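Local coordinates for protein immunoreactive 84kD antigen PG93 (Porphyromonas gingivalis, PDB 5M11) that serves as an essential cell-surface component of the type-IX secretion system and binds zinc and calcium ions, at residues A604-G609 against S633-S638; G11-L16 against E627-L632; A233-Y238 against I246-R251. One frame throughout, in Å; residues are numbered along the deposited sequence.

In the fold
All three contacts involve four-stranded antiparallel sheets, arranged as propeller blades, or the loops that join them; contacts 1 and 2 act between blade elements, contact 3 within one blade. Contact 1 joins neighbouring blades through backbone bonds, and contact 2 packs the N-terminal strand 13-16 on the loop between those blades, almost wholly through side chains. The two are partly buried, their centres about 13 Å apart, and meet where N634 of contact 1 probably bonds to E627 of contact 2; both reach the sheet that contains strands 636-642 and 13-16. Contact 3, about 40 Å from contact 1 between centres, is buried, combining regular hairpin bonds with apolar packing.

Contact 1 of 3, residues A604-G609 against S633-S638; sequences ATQGTG and SNNILS
The carbonyl oxygen of N634 is gripped by two backbone N-H groups of one tight loop, from G607 and from G609. The G609 N bond to N634 O is 3.1 Å long, lies in the carbonyl plane and uses a lone pair. G607 N reaches the same oxygen at 3.2 Å from well above that plane, and the bond is bent to 136°. Both glycines have positive phi, a conformation their lack of a side chain makes easy, and this lets the loop curl round one acceptor. T605 pins the curl from within: its OG1 donates to G609 O at 2.8 Å and accepts from T608 N, an ST motif, and also from T608 OG1. T605 O in turn takes a nearly straight bond from I636 N, 3.1 Å. The loop joins strands 601-606 and 610-613 of one propeller blade, whereas 633-638 leads into the first strand of the next, so the bonds tie adjacent blades together; T591, on strand 589-595, also holds I636 O. I636 suits the buried seam because its two branches work separately. With chi1 at -47°, CG2 lies anti to the backbone N and meets A604 CB at 3.5 Å, while CD1 lies beside the G609 carbonyl. Nearer solvent, Q606 and N635 run side by side, pointing the same way with their amide planes 80° apart. The approach to the blade is shaped by S633, whose OG accepts from N635 N in an ST turn, while the N634 amide bonds V626 and E627.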
ATOM      1  N   ALA A 604      12.961  -6.192   4.200  1.00 60.23           N
ATOM      2  CA  ALA A 604      12.205  -5.010   3.804  1.00 59.51           C
ATOM      3  C   ALA A 604      13.017  -3.781   4.153  1.00 66.15           C
ATOM      4  O   ALA A 604      13.575  -3.701   5.258  1.00 66.34           O
ATOM      5  CB  ALA A 604      10.889  -4.970   4.531  1.00 58.47           C
ATOM      6  N   THR A 605      13.105  -2.831   3.216  1.00 64.56           N
ATOM      7  CA  THR A 605      13.847  -1.582   3.382  1.00 66.69           C
ATOM      8  C   THR A 605      12.970  -0.340   3.116  1.00 72.11           C
ATOM      9  O   THR A 605      11.971  -0.393   2.395  1.00 70.08           O
ATOM     10  CB  THR A 605      15.103  -1.528   2.455  1.00 75.19           C
ATOM     11  OG1 THR A 605      14.733  -1.174   1.114  1.00 70.06           O
ATOM     12  CG2 THR A 605      15.943  -2.805   2.489  1.00 72.40           C
ATOM     13  N   GLN A 606      13.406   0.790   3.666  1.00 72.00           N
ATOM     14  CA  GLN A 606      12.793   2.088   3.464  1.00 73.83           C
ATOM     15  C   GLN A 606      13.526   2.753   2.305  1.00 80.82           C
ATOM     16  O   GLN A 606      14.620   3.277   2.501  1.00 83.48           O
ATOM     17  CB  GLN A 606      12.878   2.911   4.766  1.00 75.87           C
ATOM     18  CG  GLN A 606      12.287   4.309   4.695  1.00 86.74           C
ATOM     19  CD  GLN A 606      11.818   4.752   6.055  1.00101.29           C
ATOM     20  OE1 GLN A 606      12.605   5.208   6.899  1.00 97.25           O
ATOM     21  NE2 GLN A 606      10.519   4.608   6.301  1.00 89.95           N
ATOM     22  N   GLY A 607      12.977   2.604   1.100  1.00 77.26           N
ATOM     23  CA  GLY A 607      13.480   3.217  -0.127  1.00 79.64           C
ATOM     24  C   GLY A 607      14.306   2.430  -1.128  1.00 83.36           C
ATOM     25  O   GLY A 607      14.676   2.996  -2.160  1.00 87.25           O
ATOM     26  N   THR A 608      14.656   1.166  -0.861  1.00 76.05           N
ATOM     27  CA  THR A 608      15.492   0.424  -1.833  1.00 76.04           C
ATOM     28  C   THR A 608      14.881  -0.968  -2.204  1.00 75.59           C
ATOM     29  O   THR A 608      15.574  -1.842  -2.742  1.00 74.15           O
ATOM     30  CB  THR A 608      16.960   0.292  -1.344  1.00 82.20           C
ATOM     31  OG1 THR A 608      17.014  -0.487  -0.146  1.00 81.48           O
ATOM     32  CG2 THR A 608      17.649   1.638  -1.143  1.00 81.15           C
ATOM     33  N   GLY A 609      13.593  -1.136  -1.936  1.00 69.63           N
ATOM     34  CA  GLY A 609      12.867  -2.352  -2.265  1.00 66.94           C
ATOM     35  C   GLY A 609      13.010  -3.485  -1.274  1.00 67.96           C
ATOM     36  O   GLY A 609      13.202  -3.262  -0.077  1.00 65.04           O
ATOM     37  N   SER A 633       5.671  -0.273  -4.042  1.00 64.79           N
ATOM     38  CA  SER A 633       6.508   0.802  -3.528  1.00 66.74           C
ATOM     39  C   SER A 633       7.847   0.271  -3.040  1.00 72.57           C
ATOM     40  O   SER A 633       7.904  -0.838  -2.498  1.00 69.99           O
ATOM     41  CB  SER A 633       5.792   1.521  -2.390  1.00 69.66           C
ATOM     42  OG  SER A 633       6.619   2.475  -1.745  1.00 79.69           O
ATOM     43  N   ASN A 634       8.925   1.078  -3.205  1.00 72.52           N
ATOM     44  CA  ASN A 634      10.267   0.737  -2.704  1.00 72.21           C
ATOM     45  C   ASN A 634      10.341   0.937  -1.174  1.00 73.85           C
ATOM     46  O   ASN A 634      11.295   0.471  -0.553  1.00 72.80           O
ATOM     47  CB  ASN A 634      11.364   1.564  -3.401  1.00 76.84           C
ATOM     48  CG  ASN A 634      11.592   1.240  -4.863  1.00 90.21           C
ATOM     49  OD1 ASN A 634      11.466   0.091  -5.302  1.00 82.90           O
ATOM     50  ND2 ASN A 634      11.991   2.247  -5.637  1.00 75.14           N
ATOM     51  N   ASN A 635       9.345   1.642  -0.577  1.00 69.77           N
ATOM     52  CA  ASN A 635       9.262   1.867   0.861  1.00 68.88           C
ATOM     53  C   ASN A 635       8.295   0.825   1.458  1.00 71.89           C
ATOM     54  O   ASN A 635       7.067   0.944   1.325  1.00 71.31           O
ATOM     55  CB  ASN A 635       8.863   3.321   1.192  1.00 70.54           C
ATOM     56  CG  ASN A 635       8.776   3.675   2.673  1.00 86.87           C
ATOM     57  OD1 ASN A 635       9.092   2.882   3.586  1.00 82.15           O
ATOM     58  ND2 ASN A 635       8.330   4.894   2.946  1.00 74.12           N
ATOM     59  N   ILE A 636       8.889  -0.232   2.069  1.00 67.29           N
ATOM     60  CA  ILE A 636       8.203  -1.358   2.704  1.00 64.81           C
ATOM     61  C   ILE A 636       8.233  -1.143   4.208  1.00 67.95           C
ATOM     62  O   ILE A 636       9.299  -0.948   4.779  1.00 68.80           O
ATOM     63  CB  ILE A 636       8.827  -2.730   2.299  1.00 66.79           C
ATOM     64  CG1 ILE A 636       9.040  -2.832   0.770  1.00 67.88           C
ATOM     65  CG2 ILE A 636       7.979  -3.921   2.848  1.00 65.45           C
ATOM     66  CD1 ILE A 636       9.986  -3.910   0.344  1.00 68.89           C
ATOM     67  N   LEU A 637       7.061  -1.198   4.841  1.00 62.65           N
ATOM     68  CA  LEU A 637       6.866  -0.944   6.267  1.00 61.42           C
ATOM     69  C   LEU A 637       6.891  -2.213   7.113  1.00 62.66           C
ATOM     70  O   LEU A 637       7.330  -2.161   8.270  1.00 60.61           O
ATOM     71  CB  LEU A 637       5.520  -0.214   6.466  1.00 61.84           C
ATOM     72  CG  LEU A 637       5.579   1.318   6.433  1.00 68.95           C
ATOM     73  CD1 LEU A 637       5.805   1.856   5.027  1.00 70.68           C
ATOM     74  CD2 LEU A 637       4.328   1.915   7.023  1.00 73.05           C
ATOM     75  N   SER A 638       6.388  -3.341   6.540  1.00 57.94           N
ATOM     76  CA  SER A 638       6.291  -4.636   7.208  1.00 55.05           C
ATOM     77  C   SER A 638       6.383  -5.839   6.242  1.00 57.75           C
ATOM     78  O   SER A 638       6.221  -5.700   5.029  1.00 59.32           O
ATOM     79  CB  SER A 638       4.984  -4.717   7.989  1.00 57.40           C
ATOM     80  OG  SER A 638       3.863  -4.438   7.168  1.00 67.05           O
TER

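Contact 2 of 3, residues G11-L16 against E627-L632; sequences GIWNTL and ENSPLL
Strand 13-16 is the N-terminal edge strand of the propeller blade that also holds strands 636-642, 647-652 and 655-660, and W13 and T15 are the residues by which it meets the loop 627-632. W13 carries most of the contact. P630 CD sits over its five-membered ring, 3.5 Å from the centroid and only 8° off the ring normal, a CH-pi contact in which a rigid, flat-sided proline suits an electron-rich indole face. The indole gets there with chi1 at -69°, its CG anti to the carbonyl carbon. Over the same face, displaced toward the rim, lies L631 N, and L631 CD1 touches W13 CZ3 at 4.0 Å. S629 stands by the six-membered ring, its OG 3.8 Å from W13 CZ2. That hydroxyl also accepts from L631 N at 3.2 Å, an ST turn, and bonds T625 O, so the polar atom is satisfied and the bend of the loop is held beside the indole. F659 and F624 extend the aromatic cluster around W13. Farther along, T15 divides its duties: CG2 meets L632 CD1 at 3.8 Å, while OG1 bonds D55. Backbone bonds from I12, N14 and L16 to strand 655-660 fix the strand. An N-terminal strand added outermost to three strands from the far end of the propeller sequence is the Velcro-like closure known from beta-propellers.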
ATOM      1  N   GLY A  11      -0.498 -16.698 -10.440  1.00 66.53           N
ATOM      2  CA  GLY A  11       0.623 -15.809 -10.716  1.00 65.80           C
ATOM      3  C   GLY A  11       1.398 -15.467  -9.463  1.00 66.92           C
ATOM      4  O   GLY A  11       0.799 -15.204  -8.416  1.00 65.04           O
ATOM      5  N   ILE A  12       2.738 -15.431  -9.585  1.00 62.71           N
ATOM      6  CA  ILE A  12       3.735 -15.218  -8.523  1.00 60.01           C
ATOM      7  C   ILE A  12       3.484 -13.927  -7.668  1.00 59.82           C
ATOM      8  O   ILE A  12       3.615 -14.014  -6.449  1.00 57.85           O
ATOM      9  CB  ILE A  12       5.152 -15.260  -9.166  1.00 64.26           C
ATOM     10  CG1 ILE A  12       5.566 -16.737  -9.371  1.00 66.03           C
ATOM     11  CG2 ILE A  12       6.216 -14.487  -8.370  1.00 62.68           C
ATOM     12  CD1 ILE A  12       6.660 -17.001 -10.470  1.00 83.35           C
ATOM     13  N   TRP A  13       3.149 -12.774  -8.278  1.00 56.34           N
ATOM     14  CA  TRP A  13       2.851 -11.522  -7.556  1.00 54.63           C
ATOM     15  C   TRP A  13       1.368 -11.244  -7.569  1.00 60.17           C
ATOM     16  O   TRP A  13       0.714 -11.433  -8.601  1.00 62.50           O
ATOM     17  CB  TRP A  13       3.573 -10.305  -8.171  1.00 54.37           C
ATOM     18  CG  TRP A  13       5.066 -10.286  -8.017  1.00 55.36           C
ATOM     19  CD1 TRP A  13       5.981 -10.882  -8.835  1.00 59.54           C
ATOM     20  CD2 TRP A  13       5.823  -9.584  -7.009  1.00 53.75           C
ATOM     21  NE1 TRP A  13       7.258 -10.613  -8.392  1.00 58.85           N
ATOM     22  CE2 TRP A  13       7.190  -9.812  -7.277  1.00 58.32           C
ATOM     23  CE3 TRP A  13       5.478  -8.771  -5.916  1.00 53.13           C
ATOM     24  CZ2 TRP A  13       8.212  -9.278  -6.475  1.00 56.79           C
ATOM     25  CZ3 TRP A  13       6.490  -8.234  -5.132  1.00 53.74           C
ATOM     26  CH2 TRP A  13       7.838  -8.498  -5.409  1.00 55.10           C
ATOM     27  N   ASN A  14       0.841 -10.743  -6.450  1.00 55.40           N
ATOM     28  CA  ASN A  14      -0.557 -10.342  -6.343  1.00 55.07           C
ATOM     29  C   ASN A  14      -0.712  -9.150  -5.382  1.00 56.51           C
ATOM     30  O   ASN A  14       0.163  -8.933  -4.533  1.00 54.61           O
ATOM     31  CB  ASN A  14      -1.444 -11.516  -5.931  1.00 57.05           C
ATOM     32  CG  ASN A  14      -2.346 -11.953  -7.060  1.00104.94           C
ATOM     33  OD1 ASN A  14      -2.126 -12.996  -7.689  1.00105.51           O
ATOM     34  ND2 ASN A  14      -3.343 -11.122  -7.398  1.00103.01           N
ATOM     35  N   THR A  15      -1.801  -8.355  -5.542  1.00 52.41           N
ATOM     36  CA  THR A  15      -2.068  -7.204  -4.675  1.00 51.47           C
ATOM     37  C   THR A  15      -3.381  -7.393  -3.907  1.00 56.18           C
ATOM     38  O   THR A  15      -4.402  -7.820  -4.475  1.00 55.85           O
ATOM     39  CB  THR A  15      -2.074  -5.888  -5.445  1.00 59.64           C
ATOM     40  OG1 THR A  15      -3.068  -5.958  -6.450  1.00 67.76           O
ATOM     41  CG2 THR A  15      -0.742  -5.572  -6.090  1.00 58.98           C
ATOM     42  N   LEU A  16      -3.342  -7.048  -2.607  1.00 52.54           N
ATOM     43  CA  LEU A  16      -4.479  -7.155  -1.694  1.00 52.49           C
ATOM     44  C   LEU A  16      -4.884  -5.722  -1.232  1.00 58.20           C
ATOM     45  O   LEU A  16      -4.610  -5.262  -0.106  1.00 57.62           O
ATOM     46  CB  LEU A  16      -4.113  -8.111  -0.536  1.00 50.69           C
ATOM     47  CG  LEU A  16      -3.947  -9.608  -0.913  1.00 54.74           C
ATOM     48  CD1 LEU A  16      -3.140 -10.328   0.098  1.00 53.03           C
ATOM     49  CD2 LEU A  16      -5.313 -10.328  -0.989  1.00 60.52           C
ATOM     50  N   GLU A 627      10.908  -0.712 -10.175  1.00 80.12           N
ATOM     51  CA  GLU A 627      11.599  -0.654 -11.458  1.00 83.27           C
ATOM     52  C   GLU A 627      11.734  -2.025 -12.140  1.00 89.23           C
ATOM     53  O   GLU A 627      11.439  -2.112 -13.342  1.00 91.60           O
ATOM     54  CB  GLU A 627      12.992  -0.021 -11.283  1.00 86.52           C
ATOM     55  CG  GLU A 627      12.993   1.460 -10.922  1.00 99.19           C
ATOM     56  CD  GLU A 627      12.584   1.877  -9.518  1.00121.50           C
ATOM     57  OE1 GLU A 627      12.538   1.011  -8.612  1.00122.72           O
ATOM     58  OE2 GLU A 627      12.314   3.085  -9.326  1.00113.68           O
ATOM     59  N   ASN A 628      12.187  -3.081 -11.388  1.00 83.88           N
ATOM     60  CA  ASN A 628      12.442  -4.449 -11.892  1.00 83.22           C
ATOM     61  C   ASN A 628      11.319  -5.450 -11.575  1.00 84.95           C
ATOM     62  O   ASN A 628      11.364  -6.580 -12.067  1.00 85.17           O
ATOM     63  CB  ASN A 628      13.773  -5.009 -11.327  1.00 82.76           C
ATOM     64  CG  ASN A 628      13.634  -5.840 -10.064  1.00 96.04           C
ATOM     65  OD1 ASN A 628      13.116  -5.376  -9.058  1.00 90.54           O
ATOM     66  ND2 ASN A 628      14.020  -7.107 -10.112  1.00 83.34           N
ATOM     67  N   SER A 629      10.353  -5.080 -10.730  1.00 78.92           N
ATOM     68  CA  SER A 629       9.312  -6.035 -10.373  1.00 75.78           C
ATOM     69  C   SER A 629       7.923  -5.367 -10.211  1.00 76.26           C
ATOM     70  O   SER A 629       7.851  -4.136 -10.137  1.00 77.65           O
ATOM     71  CB  SER A 629       9.704  -6.752  -9.084  1.00 76.31           C
ATOM     72  OG  SER A 629       9.281  -5.996  -7.965  1.00 84.90           O
ATOM     73  N   PRO A 630       6.823  -6.163 -10.087  1.00 67.63           N
ATOM     74  CA  PRO A 630       5.492  -5.562  -9.897  1.00 65.79           C
ATOM     75  C   PRO A 630       5.285  -4.903  -8.516  1.00 64.87           C
ATOM     76  O   PRO A 630       4.184  -4.392  -8.282  1.00 63.13           O
ATOM     77  CB  PRO A 630       4.544  -6.757 -10.072  1.00 66.40           C
ATOM     78  CG  PRO A 630       5.362  -7.833 -10.716  1.00 71.26           C
ATOM     79  CD  PRO A 630       6.717  -7.634 -10.165  1.00 67.15           C
ATOM     80  N   LEU A 631       6.338  -4.881  -7.631  1.00 58.30           N
ATOM     81  CA  LEU A 631       6.343  -4.259  -6.297  1.00 56.28           C
ATOM     82  C   LEU A 631       5.772  -2.821  -6.356  1.00 63.07           C
ATOM     83  O   LEU A 631       6.218  -1.985  -7.158  1.00 64.32           O
ATOM     84  CB  LEU A 631       7.760  -4.271  -5.690  1.00 55.91           C
ATOM     85  CG  LEU A 631       7.935  -3.790  -4.248  1.00 59.00           C
ATOM     86  CD1 LEU A 631       7.450  -4.817  -3.246  1.00 57.11           C
ATOM     87  CD2 LEU A 631       9.374  -3.503  -3.956  1.00 60.29           C
ATOM     88  N   LEU A 632       4.721  -2.576  -5.541  1.00 60.19           N
ATOM     89  CA  LEU A 632       3.955  -1.318  -5.493  1.00 60.90           C
ATOM     90  C   LEU A 632       4.801  -0.101  -5.057  1.00 68.85           C
ATOM     91  O   LEU A 632       4.655   0.978  -5.645  1.00 71.39           O
ATOM     92  CB  LEU A 632       2.720  -1.465  -4.581  1.00 58.12           C
ATOM     93  CG  LEU A 632       1.536  -2.253  -5.155  1.00 60.19           C
ATOM     94  CD1 LEU A 632       0.503  -2.543  -4.080  1.00 57.49           C
ATOM     95  CD2 LEU A 632       0.873  -1.503  -6.310  1.00 64.78           C
TER

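Contact 3 of 3, residues A233-Y238 against I246-R251; sequences ADSRLY and ICAENR
A beta hairpin made by strands 236-239 and 244-247 begins one blade of the propeller fold, and R236 and C247 form a hydrogen-bonded antiparallel pair within it. R236 N bonds C247 O at 2.8 Å and C247 N returns a bond to R236 O at 2.9 Å, both close to straight. Next to it, L237 and I246 make a non-hydrogen-bonded pair; their side chains cross at a slant, L237 CD1 meeting I246 CD1 at 3.7 Å. These aliphatic chains suit the buried face, where L209 of strand 205-210 also packs on L237. Strands 252-256 and 260-264 continue the four-stranded blade. On the other face, the small C247 side chain lies next to Y238, its SG 3.5 Å from Y238 CE2 and placed obliquely to the ring, a sulfur-aromatic contact; Y238 OH bonds V269 O. R236 bends at chi2 and chi3, so its guanidinium folds back with C247 O over one face. Beyond the strand A248 packs against S235, whose OG lies 3.5 Å from A248 CB and bonds S232 O. R251 curls back as well: its guanidinium lies flat over A248 CB, and NH1 bonds E249 O at 3.1 Å, while A248 N bonds R251 O to close the turn.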
ATOM      1  N   ALA A 233     -22.040  27.298   1.352  1.00 65.60           N
ATOM      2  CA  ALA A 233     -20.619  27.585   1.125  1.00 63.77           C
ATOM      3  C   ALA A 233     -19.833  26.323   0.890  1.00 68.90           C
ATOM      4  O   ALA A 233     -20.220  25.243   1.338  1.00 69.04           O
ATOM      5  CB  ALA A 233     -20.025  28.342   2.302  1.00 67.20           C
ATOM      6  N   ASP A 234     -18.742  26.466   0.145  1.00 67.23           N
ATOM      7  CA  ASP A 234     -17.810  25.404  -0.196  1.00 68.40           C
ATOM      8  C   ASP A 234     -18.550  24.167  -0.759  1.00 71.88           C
ATOM      9  O   ASP A 234     -18.308  23.025  -0.346  1.00 72.74           O
ATOM     10  CB  ASP A 234     -16.910  25.063   1.008  1.00 74.68           C
ATOM     11  CG  ASP A 234     -16.003  26.222   1.397  1.00 96.21           C
ATOM     12  OD1 ASP A 234     -14.928  26.364   0.777  1.00 96.90           O
ATOM     13  OD2 ASP A 234     -16.381  27.001   2.314  1.00107.24           O
ATOM     14  N   SER A 235     -19.467  24.436  -1.711  1.00 66.01           N
ATOM     15  CA  SER A 235     -20.217  23.424  -2.451  1.00 63.82           C
ATOM     16  C   SER A 235     -19.314  22.875  -3.526  1.00 63.86           C
ATOM     17  O   SER A 235     -18.391  23.586  -3.944  1.00 63.32           O
ATOM     18  CB  SER A 235     -21.466  24.037  -3.072  1.00 65.16           C
ATOM     19  OG  SER A 235     -22.549  24.000  -2.162  1.00 76.54           O
ATOM     20  N   ARG A 236     -19.556  21.634  -3.986  1.00 56.90           N
ATOM     21  CA  ARG A 236     -18.734  21.032  -5.044  1.00 52.85           C
ATOM     22  C   ARG A 236     -19.516  21.011  -6.367  1.00 52.74           C
ATOM     23  O   ARG A 236     -20.733  20.808  -6.346  1.00 52.60           O
ATOM     24  CB  ARG A 236     -18.295  19.609  -4.642  1.00 51.09           C
ATOM     25  CG  ARG A 236     -17.254  19.541  -3.517  1.00 56.17           C
ATOM     26  CD  ARG A 236     -17.592  18.488  -2.458  1.00 62.70           C
ATOM     27  NE  ARG A 236     -18.614  18.957  -1.519  1.00 78.41           N
ATOM     28  CZ  ARG A 236     -19.417  18.166  -0.817  1.00 99.36           C
ATOM     29  NH1 ARG A 236     -19.318  16.847  -0.920  1.00 90.44           N
ATOM     30  NH2 ARG A 236     -20.326  18.691   0.001  1.00 86.89           N
ATOM     31  N   LEU A 237     -18.829  21.210  -7.510  1.00 46.42           N
ATOM     32  CA  LEU A 237     -19.454  21.152  -8.848  1.00 44.33           C
ATOM     33  C   LEU A 237     -18.938  19.957  -9.634  1.00 48.45           C
ATOM     34  O   LEU A 237     -17.747  19.879  -9.919  1.00 49.44           O
ATOM     35  CB  LEU A 237     -19.254  22.452  -9.675  1.00 42.08           C
ATOM     36  CG  LEU A 237     -19.511  22.390 -11.202  1.00 44.59           C
ATOM     37  CD1 LEU A 237     -20.983  22.373 -11.536  1.00 45.29           C
ATOM     38  CD2 LEU A 237     -18.934  23.568 -11.889  1.00 44.20           C
ATOM     39  N   TYR A 238     -19.842  19.054 -10.014  1.00 44.15           N
ATOM     40  CA  TYR A 238     -19.529  17.889 -10.842  1.00 41.92           C
ATOM     41  C   TYR A 238     -20.155  18.149 -12.170  1.00 45.41           C
ATOM     42  O   TYR A 238     -21.342  18.476 -12.259  1.00 45.37           O
ATOM     43  CB  TYR A 238     -19.992  16.565 -10.200  1.00 44.10           C
ATOM     44  CG  TYR A 238     -19.423  16.419  -8.810  1.00 47.09           C
ATOM     45  CD1 TYR A 238     -18.074  16.660  -8.563  1.00 48.79           C
ATOM     46  CD2 TYR A 238     -20.250  16.206  -7.716  1.00 50.35           C
ATOM     47  CE1 TYR A 238     -17.555  16.634  -7.270  1.00 51.01           C
ATOM     48  CE2 TYR A 238     -19.741  16.174  -6.417  1.00 53.28           C
ATOM     49  CZ  TYR A 238     -18.390  16.386  -6.201  1.00 59.29           C
ATOM     50  OH  TYR A 238     -17.849  16.340  -4.944  1.00 62.79           O
ATOM     51  N   ILE A 246     -24.551  20.388  -8.212  1.00 50.82           N
ATOM     52  CA  ILE A 246     -24.068  21.271  -7.149  1.00 51.63           C
ATOM     53  C   ILE A 246     -24.318  20.542  -5.855  1.00 63.05           C
ATOM     54  O   ILE A 246     -25.461  20.446  -5.408  1.00 64.08           O
ATOM     55  CB  ILE A 246     -24.690  22.691  -7.157  1.00 53.19           C
ATOM     56  CG1 ILE A 246     -24.597  23.376  -8.540  1.00 50.73           C
ATOM     57  CG2 ILE A 246     -24.087  23.550  -6.049  1.00 53.54           C
ATOM     58  CD1 ILE A 246     -23.244  23.821  -8.992  1.00 53.27           C
ATOM     59  N   CYS A 247     -23.260  19.979  -5.284  1.00 64.56           N
ATOM     60  CA  CYS A 247     -23.390  19.193  -4.077  1.00 69.64           C
ATOM     61  C   CYS A 247     -22.945  19.979  -2.901  1.00 79.56           C
ATOM     62  O   CYS A 247     -21.768  20.333  -2.757  1.00 78.98           O
ATOM     63  CB  CYS A 247     -22.632  17.885  -4.209  1.00 70.93           C
ATOM     64  SG  CYS A 247     -23.032  16.996  -5.728  1.00 73.77           S
ATOM     65  N   ALA A 248     -23.951  20.327  -2.107  1.00 81.18           N
ATOM     66  CA  ALA A 248     -23.882  21.075  -0.869  1.00 84.93           C
ATOM     67  C   ALA A 248     -23.942  20.096   0.290  1.00 97.61           C
ATOM     68  O   ALA A 248     -24.146  18.895   0.063  1.00 99.86           O
ATOM     69  CB  ALA A 248     -25.059  22.031  -0.810  1.00 85.91           C
ATOM     70  N   GLU A 249     -23.772  20.584   1.526  1.00 97.74           N
ATOM     71  CA  GLU A 249     -23.896  19.709   2.679  1.00101.94           C
ATOM     72  C   GLU A 249     -25.377  19.451   2.924  1.00106.45           C
ATOM     73  O   GLU A 249     -26.134  20.406   3.100  1.00106.23           O
ATOM     74  CB  GLU A 249     -23.217  20.315   3.909  1.00106.45           C
ATOM     75  CG  GLU A 249     -21.832  19.752   4.153  1.00123.80           C
ATOM     76  CD  GLU A 249     -21.286  20.083   5.528  1.00162.05           C
ATOM     77  OE1 GLU A 249     -21.628  19.364   6.496  1.00163.10           O
ATOM     78  OE2 GLU A 249     -20.534  21.077   5.642  1.00162.58           O
ATOM     79  N   ASN A 250     -25.784  18.167   2.812  1.00103.30           N
ATOM     80  CA  ASN A 250     -27.113  17.552   3.025  1.00105.30           C
ATOM     81  C   ASN A 250     -27.983  17.480   1.736  1.00103.13           C
ATOM     82  O   ASN A 250     -28.896  16.651   1.704  1.00105.45           O
ATOM     83  CB  ASN A 250     -27.929  18.167   4.205  1.00112.41           C
ATOM     84  CG  ASN A 250     -28.700  19.449   3.964  1.00145.41           C
ATOM     85  OD1 ASN A 250     -29.680  19.492   3.216  1.00146.77           O
ATOM     86  ND2 ASN A 250     -28.358  20.493   4.705  1.00137.69           N
ATOM     87  N   ARG A 251     -27.710  18.282   0.689  1.00 91.81           N
ATOM     88  CA  ARG A 251     -28.524  18.197  -0.528  1.00 87.71           C
ATOM     89  C   ARG A 251     -27.714  18.461  -1.817  1.00 84.10           C
ATOM     90  O   ARG A 251     -26.626  19.041  -1.762  1.00 81.96           O
ATOM     91  CB  ARG A 251     -29.747  19.137  -0.442  1.00 87.36           C
ATOM     92  CG  ARG A 251     -29.482  20.628  -0.678  1.00 92.23           C
ATOM     93  CD  ARG A 251     -29.035  21.387   0.560  1.00 95.73           C
ATOM     94  NE  ARG A 251     -28.726  22.780   0.234  1.00 94.52           N
ATOM     95  CZ  ARG A 251     -27.825  23.527   0.865  1.00100.49           C
ATOM     96  NH1 ARG A 251     -27.124  23.024   1.876  1.00 82.53           N
ATOM     97  NH2 ARG A 251     -27.609  24.778   0.484  1.00 83.46           N
TER